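Local structure of uncharacterized protein (Bacteroides ovatus, 4IRT) at residues A[9-19]-A[36-44]. The protein is of unknown function but, as a putative neuraminidase with a BNR repeat-like domain, probably acts on or binds glycans. Residues are numbered along the deposited sequence; the frame is centred on the assembly and turned at random.
Sequences VGKGYSCTSVN and YISYYDNDG. With EDO (1,2-ethanediol), chain I.
The ring of Y39 lies alongside residues 9-12, its CE1 lying 4.0 Å from V9 CG1 and its CE2 close to the carbonyl O of K11. Here two neighbouring sheets of what is evidently a beta-propeller meet: strand 5-12 is an outer strand of the sheet shared with 401-407 and 381-385, whereas 34-40 belongs to the next sheet. The strand segments run 7.6 Å apart at 21°, so side chains rather than a backbone ladder fill the interface. V9 CG2 and I37 CD1 meet tip to tip at 3.9 Å, and I403 and F383 continue this apolar layer. A classic beta bulge sets V9 and G10 together against I403 of strand 401-407.

After strand 9-12 the chain loops back and presents N19 as a stand-in for a strand neighbour of Y40. Its OD1 accepts from Y40 N at 2.9 Å in an almost straight bond (178°), while its ND2 donates to Y40 O along a lone pair, with that oxygen in the amide plane. The CG of N19 points opposite its carbonyl carbon (chi1 -78°), bringing the amide against this backbone. With an alanine here both amide bonds would go, and the buried Y40 N is likely to be left without its acceptor. Beside it, V18 CG2 packs 3.8 Å from Y40 CE2; the hydroxyl of Y40 hydrogen-bonds to the backbone O of N74.

The side chains of N42 and Y13 cross at about a right angle, OD1 of N42 lying 3.6 Å from CD1 of Y13, with amide and ring planes moderately inclined. Water bridges N42 OD1 to S14 N, and another joins K11 O to N42 N. Y40 O also receives Y13 N, at 3.0 Å and with the donor somewhat out of the carbonyl plane, so two donors grip this one oxygen.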
ATOM      1  N   VAL A   9      -6.975  -5.226  19.212  1.00 12.69           N
ATOM      2  CA  VAL A   9      -5.962  -4.242  19.507  1.00 12.66           C
ATOM      3  C   VAL A   9      -6.548  -3.137  20.392  1.00 13.53           C
ATOM      4  O   VAL A   9      -6.262  -3.049  21.609  1.00 13.71           O
ATOM      5  CB  VAL A   9      -5.372  -3.628  18.219  1.00 12.41           C
ATOM      6  CG1 VAL A   9      -4.311  -2.605  18.582  1.00 13.96           C
ATOM      7  CG2 VAL A   9      -4.820  -4.697  17.306  1.00 13.22           C
ATOM      8  N   GLY A  10      -7.410  -2.324  19.797  1.00 11.95           N
ATOM      9  CA  GLY A  10      -8.067  -1.235  20.504  1.00 12.38           C
ATOM     10  C   GLY A  10      -9.005  -0.478  19.577  1.00 12.17           C
ATOM     11  O   GLY A  10      -8.911  -0.593  18.381  1.00 11.85           O
ATOM     12  N   LYS A  11      -9.907   0.308  20.142  1.00 13.31           N
ATOM     13  CA  LYS A  11     -10.840   1.062  19.333  1.00 13.02           C
ATOM     14  C   LYS A  11     -10.122   2.228  18.670  1.00 12.29           C
ATOM     15  O   LYS A  11      -9.224   2.842  19.267  1.00 12.52           O
ATOM     16  CB  LYS A  11     -12.001   1.541  20.181  1.00 15.42           C
ATOM     17  CG  LYS A  11     -12.866   0.381  20.634  1.00 21.05           C
ATOM     18  CD  LYS A  11     -14.093   0.813  21.404  1.00 23.92           C
ATOM     19  CE  LYS A  11     -15.010  -0.392  21.643  1.00 33.36           C
ATOM     20  NZ  LYS A  11     -16.289  -0.060  22.361  1.00 37.37           N
ATOM     21  N   GLY A  12     -10.535   2.527  17.449  1.00 10.19           N
ATOM     22  CA  GLY A  12      -9.932   3.597  16.669  1.00  9.94           C
ATOM     23  C   GLY A  12     -10.971   4.398  15.942  1.00  9.79           C
ATOM     24  O   GLY A  12     -12.121   3.986  15.841  1.00  9.04           O
ATOM     25  N   TYR A  13     -10.569   5.567  15.455  1.00  9.90           N
ATOM     26  CA  TYR A  13     -11.465   6.409  14.673  1.00 10.54           C
ATOM     27  C   TYR A  13     -12.101   5.638  13.520  1.00 10.29           C
ATOM     28  O   TYR A  13     -11.381   4.965  12.802  1.00 10.22           O
ATOM     29  CB  TYR A  13     -10.664   7.545  14.068  1.00 10.53           C
ATOM     30  CG  TYR A  13     -11.485   8.643  13.469  1.00 11.59           C
ATOM     31  CD1 TYR A  13     -12.241   9.491  14.268  1.00 12.34           C
ATOM     32  CD2 TYR A  13     -11.476   8.868  12.091  1.00 12.59           C
ATOM     33  CE1 TYR A  13     -12.993  10.522  13.716  1.00 13.47           C
ATOM     34  CE2 TYR A  13     -12.222   9.904  11.531  1.00 14.68           C
ATOM     35  CZ  TYR A  13     -12.972  10.723  12.352  1.00 14.36           C
ATOM     36  OH  TYR A  13     -13.685  11.756  11.797  1.00 17.99           O
ATOM     37  N   SER A  14     -13.420   5.780  13.337  1.00 10.07           N
ATOM     38  CA  SER A  14     -14.157   5.092  12.270  1.00 10.00           C
ATOM     39  C   SER A  14     -15.027   5.990  11.390  1.00 10.16           C
ATOM     40  O   SER A  14     -15.732   5.501  10.490  1.00 10.68           O
ATOM     41  CB  SER A  14     -15.035   3.966  12.881  1.00 10.09           C
ATOM     42  OG  SER A  14     -14.223   2.909  13.372  1.00 10.31           O
ATOM     43  N   CYS A  15     -15.004   7.299  11.616  1.00 10.70           N
ATOM     44  CA  CYS A  15     -15.920   8.176  10.882  1.00 12.27           C
ATOM     45  C   CYS A  15     -15.486   8.410   9.433  1.00 12.95           C
ATOM     46  O   CYS A  15     -16.314   8.785   8.592  1.00 14.53           O
ATOM     47  CB  CYS A  15     -16.079   9.518  11.590  1.00 13.62           C
ATOM     48  SG  CYS A  15     -16.833   9.418  13.238  1.00 15.44           S
ATOM     49  N   THR A  16     -14.188   8.231   9.168  1.00 11.83           N
ATOM     50  CA  THR A  16     -13.641   8.141   7.830  1.00 11.46           C
ATOM     51  C   THR A  16     -12.791   6.866   7.745  1.00 11.13           C
ATOM     52  O   THR A  16     -12.575   6.203   8.743  1.00 11.58           O
ATOM     53  CB  THR A  16     -12.716   9.328   7.466  1.00 11.38           C
ATOM     54  OG1 THR A  16     -11.483   9.194   8.196  1.00 10.53           O
ATOM     55  CG2 THR A  16     -13.381  10.681   7.741  1.00 12.39           C
ATOM     56  N   SER A  17     -12.289   6.560   6.552  1.00 10.23           N
ATOM     57  CA  SER A  17     -11.450   5.379   6.296  0.50 10.06           C
ATOM     58  C   SER A  17      -9.950   5.634   6.478  1.00  9.55           C
ATOM     59  O   SER A  17      -9.148   4.844   6.025  1.00 10.18           O
ATOM     60  CB  SER A  17     -11.681   4.872   4.861  0.50  9.84           C
ATOM     61  OG  SER A  17     -11.493   5.911   3.917  0.50  9.47           O
ATOM     62  N   VAL A  18      -9.580   6.718   7.163  1.00  9.67           N
ATOM     63  CA  VAL A  18      -8.182   7.095   7.321  1.00  9.00           C
ATOM     64  C   VAL A  18      -7.285   5.981   7.877  1.00  8.96           C
ATOM     65  O   VAL A  18      -6.108   5.837   7.468  1.00  8.77           O
ATOM     66  CB  VAL A  18      -8.032   8.438   8.103  1.00  9.30           C
ATOM     67  CG1 VAL A  18      -8.340   8.268   9.578  1.00 10.00           C
ATOM     68  CG2 VAL A  18      -6.637   9.020   7.885  1.00  9.63           C
ATOM     69  N   ASN A  19      -7.831   5.148   8.762  1.00  8.49           N
ATOM     70  CA  ASN A  19      -7.034   4.059   9.328  1.00  8.22           C
ATOM     71  C   ASN A  19      -6.943   2.849   8.425  1.00  8.22           C
ATOM     72  O   ASN A  19      -6.131   1.966   8.690  1.00  8.18           O
ATOM     73  CB  ASN A  19      -7.618   3.599  10.661  1.00  8.44           C
ATOM     74  CG  ASN A  19      -7.282   4.512  11.818  1.00  9.32           C
ATOM     75  OD1 ASN A  19      -6.276   5.225  11.828  1.00  9.15           O
ATOM     76  ND2 ASN A  19      -8.117   4.461  12.831  1.00  9.52           N
ATOM     77  N   TYR A  36       4.263  -4.476  15.296  1.00 10.04           N
ATOM     78  CA  TYR A  36       3.971  -3.088  15.554  1.00 10.28           C
ATOM     79  C   TYR A  36       2.785  -2.667  14.728  1.00  9.87           C
ATOM     80  O   TYR A  36       2.604  -3.140  13.600  1.00  8.77           O
ATOM     81  CB  TYR A  36       5.159  -2.208  15.157  1.00 10.80           C
ATOM     82  CG  TYR A  36       6.386  -2.432  15.993  1.00 12.35           C
ATOM     83  CD1 TYR A  36       7.285  -3.472  15.705  1.00 13.71           C
ATOM     84  CD2 TYR A  36       6.663  -1.600  17.076  1.00 12.90           C
ATOM     85  CE1 TYR A  36       8.397  -3.694  16.501  1.00 13.29           C
ATOM     86  CE2 TYR A  36       7.787  -1.794  17.846  1.00 14.76           C
ATOM     87  CZ  TYR A  36       8.650  -2.828  17.555  1.00 14.76           C
ATOM     88  OH  TYR A  36       9.755  -3.013  18.356  1.00 15.47           O
ATOM     89  N   ILE A  37       1.995  -1.749  15.284  1.00  9.75           N
ATOM     90  CA  ILE A  37       0.794  -1.271  14.627  1.00  9.61           C
ATOM     91  C   ILE A  37       0.679   0.223  14.879  1.00  9.87           C
ATOM     92  O   ILE A  37       1.266   0.756  15.839  1.00 11.03           O
ATOM     93  CB  ILE A  37      -0.458  -2.025  15.162  1.00  9.86           C
ATOM     94  CG1 ILE A  37      -1.658  -1.856  14.217  1.00  9.49           C
ATOM     95  CG2 ILE A  37      -0.787  -1.606  16.590  1.00 10.56           C
ATOM     96  CD1 ILE A  37      -2.814  -2.763  14.601  1.00  9.88           C
ATOM     97  N   SER A  38      -0.065   0.912  14.026  1.00  8.81           N
ATOM     98  CA  SER A  38      -0.297   2.337  14.215  1.00  9.07           C
ATOM     99  C   SER A  38      -1.685   2.669  13.705  1.00  8.47           C
ATOM    100  O   SER A  38      -2.145   2.078  12.734  1.00  7.10           O
ATOM    101  CB  SER A  38       0.765   3.197  13.467  1.00 10.05           C
ATOM    102  OG  SER A  38       0.803   2.940  12.074  1.00 10.00           O
ATOM    103  N   TYR A  39      -2.313   3.628  14.367  1.00  8.50           N
ATOM    104  CA  TYR A  39      -3.635   4.103  13.997  1.00  8.80           C
ATOM    105  C   TYR A  39      -3.928   5.392  14.694  1.00  9.14           C
ATOM    106  O   TYR A  39      -3.184   5.803  15.612  1.00  9.70           O
ATOM    107  CB  TYR A  39      -4.705   3.092  14.352  1.00  8.38           C
ATOM    108  CG  TYR A  39      -4.768   2.705  15.797  1.00  9.62           C
ATOM    109  CD1 TYR A  39      -4.011   1.642  16.280  1.00  9.76           C
ATOM    110  CD2 TYR A  39      -5.646   3.351  16.678  1.00 10.36           C
ATOM    111  CE1 TYR A  39      -4.100   1.241  17.610  1.00 10.92           C
ATOM    112  CE2 TYR A  39      -5.738   2.952  18.007  1.00 11.48           C
ATOM    113  CZ  TYR A  39      -4.932   1.910  18.453  1.00 12.13           C
ATOM    114  OH  TYR A  39      -5.034   1.497  19.754  1.00 15.54           O
ATOM    115  N   TYR A  40      -4.998   6.065  14.238  1.00  9.10           N
ATOM    116  CA  TYR A  40      -5.535   7.198  14.965  1.00  9.21           C
ATOM    117  C   TYR A  40      -6.663   6.756  15.894  1.00  9.68           C
ATOM    118  O   TYR A  40      -7.573   6.028  15.472  1.00  9.12           O
ATOM    119  CB  TYR A  40      -6.093   8.221  14.007  1.00  9.77           C
ATOM    120  CG  TYR A  40      -5.111   8.911  13.081  1.00  9.52           C
ATOM    121  CD1 TYR A  40      -4.208   9.838  13.569  1.00 10.32           C
ATOM    122  CD2 TYR A  40      -5.156   8.699  11.700  1.00  9.29           C
ATOM    123  CE1 TYR A  40      -3.316  10.471  12.724  1.00 10.24           C
ATOM    124  CE2 TYR A  40      -4.278   9.335  10.835  1.00  9.65           C
ATOM    125  CZ  TYR A  40      -3.373  10.259  11.353  1.00 10.20           C
ATOM    126  OH  TYR A  40      -2.486  10.934  10.530  1.00 11.13           O
ATOM    127  N   ASP A  41      -6.616   7.226  17.128  1.00 10.10           N
ATOM    128  CA  ASP A  41      -7.694   7.011  18.069  1.00 10.57           C
ATOM    129  C   ASP A  41      -8.870   7.953  17.797  1.00 10.76           C
ATOM    130  O   ASP A  41      -8.821   8.790  16.906  1.00 10.30           O
ATOM    131  CB  ASP A  41      -7.177   7.029  19.516  1.00 12.03           C
ATOM    132  CG  ASP A  41      -6.904   8.416  20.065  1.00 12.74           C
ATOM    133  OD1 ASP A  41      -7.281   9.452  19.468  1.00 12.29           O
ATOM    134  OD2 ASP A  41      -6.287   8.470  21.168  1.00 15.23           O
ATOM    135  N   ASN A  42      -9.961   7.784  18.530  1.00 10.71           N
ATOM    136  CA  ASN A  42     -11.157   8.563  18.240  1.00 12.06           C
ATOM    137  C   ASN A  42     -11.009  10.067  18.419  1.00 12.50           C
ATOM    138  O   ASN A  42     -11.807  10.840  17.879  1.00 12.26           O
ATOM    139  CB  ASN A  42     -12.342   8.092  19.092  1.00 13.38           C
ATOM    140  CG  ASN A  42     -13.680   8.432  18.436  1.00 15.33           C
ATOM    141  OD1 ASN A  42     -13.878   8.178  17.245  1.00 16.04           O
ATOM    142  ND2 ASN A  42     -14.592   8.982  19.206  1.00 16.34           N
ATOM    143  N   ASP A  43     -10.018  10.474  19.202  1.00 12.78           N
ATOM    144  CA  ASP A  43      -9.697  11.895  19.372  1.00 14.65           C
ATOM    145  C   ASP A  43      -8.710  12.446  18.335  1.00 15.11           C
ATOM    146  O   ASP A  43      -8.297  13.626  18.401  1.00 14.32           O
ATOM    147  CB  ASP A  43      -9.126  12.109  20.767  1.00 17.81           C
ATOM    148  CG  ASP A  43     -10.135  11.752  21.866  1.00 19.54           C
ATOM    149  OD1 ASP A  43     -11.331  12.057  21.718  1.00 20.91           O
ATOM    150  OD2 ASP A  43      -9.726  11.186  22.880  1.00 23.56           O
ATOM    151  N   GLY A  44      -8.284  11.601  17.407  1.00 13.56           N
ATOM    152  CA  GLY A  44      -7.369  12.031  16.387  1.00 13.77           C
ATOM    153  C   GLY A  44      -5.898  11.867  16.700  1.00 13.41           C
ATOM    154  O   GLY A  44      -5.058  12.301  15.906  1.00 12.02           O
TER
HETATM  155  C1  EDO I 508     -11.770  13.879  15.294  1.00 36.62           C
HETATM  156  O1  EDO I 508     -12.571  14.958  14.811  1.00 38.78           O
HETATM  157  C2  EDO I 508     -11.824  13.846  16.806  1.00 37.44           C
HETATM  158  O2  EDO I 508     -13.017  13.154  17.184  1.00 49.31           O
HETATM  159  O   HOH W   1     -10.343   5.355  20.143  1.00 13.79           O
HETATM  160  O   HOH W   2      -7.335   2.336  21.194  1.00 15.32           O
HETATM  161  O   HOH W   3     -15.174   7.092  15.253  1.00 10.45           O